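Side-chain contact in outer membrane protein (Tpn50) (Borrelia burgdorferi, PDB 3OON), which probably anchors the outer membrane to the cell wall by binding peptidoglycan through its OmpA-like C-terminal domain: residues H67-S70 / E71-R75. Numbering follows the deposited sequence. Where two conformers were deposited one is given.
Sequences HELS and EKRAR. With SO4 (sulfate ion), chain B.
Leu69 lies over one face of the Arg73 guanidinium, its CG 4.0 Å above the centre of the plane, while a sulfate ion sits at the edge of the same group. Two N-H groups grip the anion: Arg73 NH1 donates to sulfate O2 almost straight, at 177°, and NH2 donates to O4. Leu69 CD2 also touches the sulfate, 3.6 Å from O4. With NE bonded to Ser25 O, and NH1 also reaching His56 O, the guanidinium is fixed in rotation. One turn of helix separates His67 from Glu71, whose side chains run side by side with ring and carboxylate planes 82° apart. A water joins them, 2.7 Å from His67 NE2 and donating to Glu71 OE2. The other carboxylate oxygen, OE1, forms a salt bridge with Arg75 NE at 3.2 Å: OE1 lies near the guanidinium plane, but NE reaches its anti side well out of the carboxylate plane. Both carboxylate oxygens are thus engaged. These helical residues all lie on helix 63-83, the crossover of the beta-alpha-beta unit between strands 51-55 and 92-96 in the OmpA-like domain. Arg115 NE and the backbone N of Glu58 and Gln59 also bind the sulfate, which is probably from the crystallisation liquor and may mark where an anionic group of peptidoglycan binds. Ser70 OG, placed between backbone N and carbonyl carbon (chi1 72°), turns back to His67 O at 2.8 Å, which also accepts from Glu71 N. In one of two lysine conformers, Glu68 OE2 packs against Lys72 CD at 3.5 Å, whereas Glu68 OE2 and Lys72 NZ are 4.4 Å apart, too far for a direct ion pair.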
ATOM      1  N   HIS A  67       4.504  -3.423  27.078  1.00 31.27           N
ATOM      2  CA  HIS A  67       3.132  -3.360  26.617  1.00 31.06           C
ATOM      3  C   HIS A  67       2.613  -1.917  26.587  1.00 30.64           C
ATOM      4  O   HIS A  67       2.051  -1.472  25.580  1.00 30.33           O
ATOM      5  CB  HIS A  67       2.210  -4.245  27.450  1.00 31.50           C
ATOM      6  CG  HIS A  67       0.778  -4.115  27.049  1.00 33.21           C
ATOM      7  ND1 HIS A  67      -0.106  -3.301  27.717  1.00 35.79           N
ATOM      8  CD2 HIS A  67       0.099  -4.633  26.001  1.00 34.33           C
ATOM      9  CE1 HIS A  67      -1.281  -3.344  27.112  1.00 35.58           C
ATOM     10  NE2 HIS A  67      -1.184  -4.149  26.070  1.00 34.51           N
ATOM     11  N   GLU A  68       2.794  -1.202  27.693  1.00 30.67           N
ATOM     12  CA  GLU A  68       2.360   0.184  27.788  1.00 30.92           C
ATOM     13  C   GLU A  68       2.993   1.057  26.707  1.00 29.98           C
ATOM     14  O   GLU A  68       2.289   1.780  26.003  1.00 29.48           O
ATOM     15  CB  GLU A  68       2.638   0.758  29.182  1.00 32.45           C
ATOM     16  CG  GLU A  68       2.146   2.204  29.376  1.00 35.66           C
ATOM     17  CD  GLU A  68       0.619   2.365  29.289  1.00 40.55           C
ATOM     18  OE1 GLU A  68      -0.131   1.361  29.348  1.00 43.96           O
ATOM     19  OE2 GLU A  68       0.161   3.522  29.173  1.00 43.23           O
ATOM     20  N   LEU A  69       4.314   0.975  26.560  1.00 28.94           N
ATOM     21  CA  LEU A  69       4.998   1.757  25.541  1.00 28.02           C
ATOM     22  C   LEU A  69       4.453   1.463  24.134  1.00 27.02           C
ATOM     23  O   LEU A  69       4.170   2.385  23.367  1.00 26.63           O
ATOM     24  CB  LEU A  69       6.514   1.544  25.615  1.00 28.10           C
ATOM     25  CG  LEU A  69       7.403   2.252  24.577  1.00 28.67           C
ATOM     26  CD1 LEU A  69       7.240   3.787  24.597  1.00 30.09           C
ATOM     27  CD2 LEU A  69       8.871   1.858  24.811  1.00 30.23           C
ATOM     28  N   SER A  70       4.289   0.179  23.816  1.00 25.77           N
ATOM     29  CA  SER A  70       3.832  -0.222  22.501  1.00 24.95           C
ATOM     30  C   SER A  70       2.408   0.281  22.244  1.00 24.66           C
ATOM     31  O   SER A  70       2.104   0.712  21.131  1.00 24.04           O
ATOM     32  CB  SER A  70       3.928  -1.745  22.343  1.00 24.88           C
ATOM     33  OG  SER A  70       2.935  -2.400  23.112  1.00 25.69           O
ATOM     34  N   GLU A  71       1.557   0.244  23.271  1.00 24.84           N
ATOM     35  CA  GLU A  71       0.191   0.747  23.135  1.00 26.20           C
ATOM     36  C   GLU A  71       0.164   2.269  22.964  1.00 26.25           C
ATOM     37  O   GLU A  71      -0.626   2.782  22.170  1.00 26.64           O
ATOM     38  CB  GLU A  71      -0.732   0.306  24.285  1.00 26.83           C
ATOM     39  CG  GLU A  71      -2.218   0.568  23.953  1.00 30.78           C
ATOM     40  CD  GLU A  71      -3.163   0.311  25.109  1.00 36.28           C
ATOM     41  OE1 GLU A  71      -3.690   1.295  25.673  1.00 39.14           O
ATOM     42  OE2 GLU A  71      -3.394  -0.870  25.440  1.00 39.17           O
ATOM     43  N   LYS A  72       1.030   2.978  23.689  0.50 26.45           N
ATOM     44  CA  LYS A  72       1.112   4.441  23.565  0.50 26.90           C
ATOM     45  C   LYS A  72       1.614   4.887  22.188  0.50 26.55           C
ATOM     46  O   LYS A  72       1.279   5.981  21.722  0.50 27.12           O
ATOM     47  CB  LYS A  72       1.966   5.047  24.682  0.50 27.43           C
ATOM     48  CG  LYS A  72       1.461   4.705  26.088  0.50 28.51           C
ATOM     49  CD  LYS A  72       2.056   5.598  27.156  0.50 30.87           C
ATOM     50  CE  LYS A  72       1.229   6.865  27.334  0.50 32.84           C
ATOM     51  NZ  LYS A  72       1.640   7.658  28.529  0.50 34.43           N
ATOM     52  N   ARG A  73       2.416   4.036  21.548  1.00 26.20           N
ATOM     53  CA  ARG A  73       2.854   4.262  20.166  1.00 25.22           C
ATOM     54  C   ARG A  73       1.679   4.153  19.190  1.00 24.88           C
ATOM     55  O   ARG A  73       1.511   5.026  18.341  1.00 24.46           O
ATOM     56  CB  ARG A  73       3.984   3.299  19.775  1.00 25.78           C
ATOM     57  CG  ARG A  73       5.314   3.747  20.317  1.00 25.46           C
ATOM     58  CD  ARG A  73       6.429   2.763  20.029  1.00 25.39           C
ATOM     59  NE  ARG A  73       7.673   3.298  20.559  1.00 26.11           N
ATOM     60  CZ  ARG A  73       8.768   2.579  20.768  1.00 26.53           C
ATOM     61  NH1 ARG A  73       8.780   1.286  20.488  1.00 25.61           N
ATOM     62  NH2 ARG A  73       9.853   3.152  21.262  1.00 28.68           N
ATOM     63  N   ALA A  74       0.871   3.102  19.328  1.00 24.08           N
ATOM     64  CA  ALA A  74      -0.370   2.978  18.553  1.00 24.42           C
ATOM     65  C   ALA A  74      -1.281   4.192  18.775  1.00 25.21           C
ATOM     66  O   ALA A  74      -1.866   4.740  17.830  1.00 24.71           O
ATOM     67  CB  ALA A  74      -1.100   1.679  18.921  1.00 24.05           C
ATOM     68  N   ARG A  75      -1.401   4.603  20.031  1.00 26.36           N
ATOM     69  CA  ARG A  75      -2.228   5.762  20.383  1.00 27.63           C
ATOM     70  C   ARG A  75      -1.718   7.087  19.811  1.00 27.99           C
ATOM     71  O   ARG A  75      -2.522   7.925  19.393  1.00 28.23           O
ATOM     72  CB  ARG A  75      -2.426   5.843  21.899  1.00 28.53           C
ATOM     73  CG  ARG A  75      -3.464   4.862  22.369  1.00 30.96           C
ATOM     74  CD  ARG A  75      -3.783   4.957  23.850  1.00 36.32           C
ATOM     75  NE  ARG A  75      -4.742   3.912  24.202  1.00 39.47           N
ATOM     76  CZ  ARG A  75      -6.063   4.026  24.091  1.00 41.53           C
ATOM     77  NH1 ARG A  75      -6.619   5.156  23.654  1.00 42.77           N
ATOM     78  NH2 ARG A  75      -6.835   3.003  24.429  1.00 42.79           N
TER
HETATM   79  S   SO4 B 401      12.002   0.033  22.004  1.00 38.67           S
HETATM   80  O1  SO4 B 401      13.398   0.132  21.580  1.00 38.65           O
HETATM   81  O2  SO4 B 401      11.154  -0.305  20.868  1.00 37.20           O
HETATM   82  O3  SO4 B 401      11.919  -1.019  23.016  1.00 39.61           O
HETATM   83  O4  SO4 B 401      11.600   1.305  22.594  1.00 38.63           O
HETATM   84  O   HOH W   1      -2.980  -3.476  24.176  1.00 34.66           O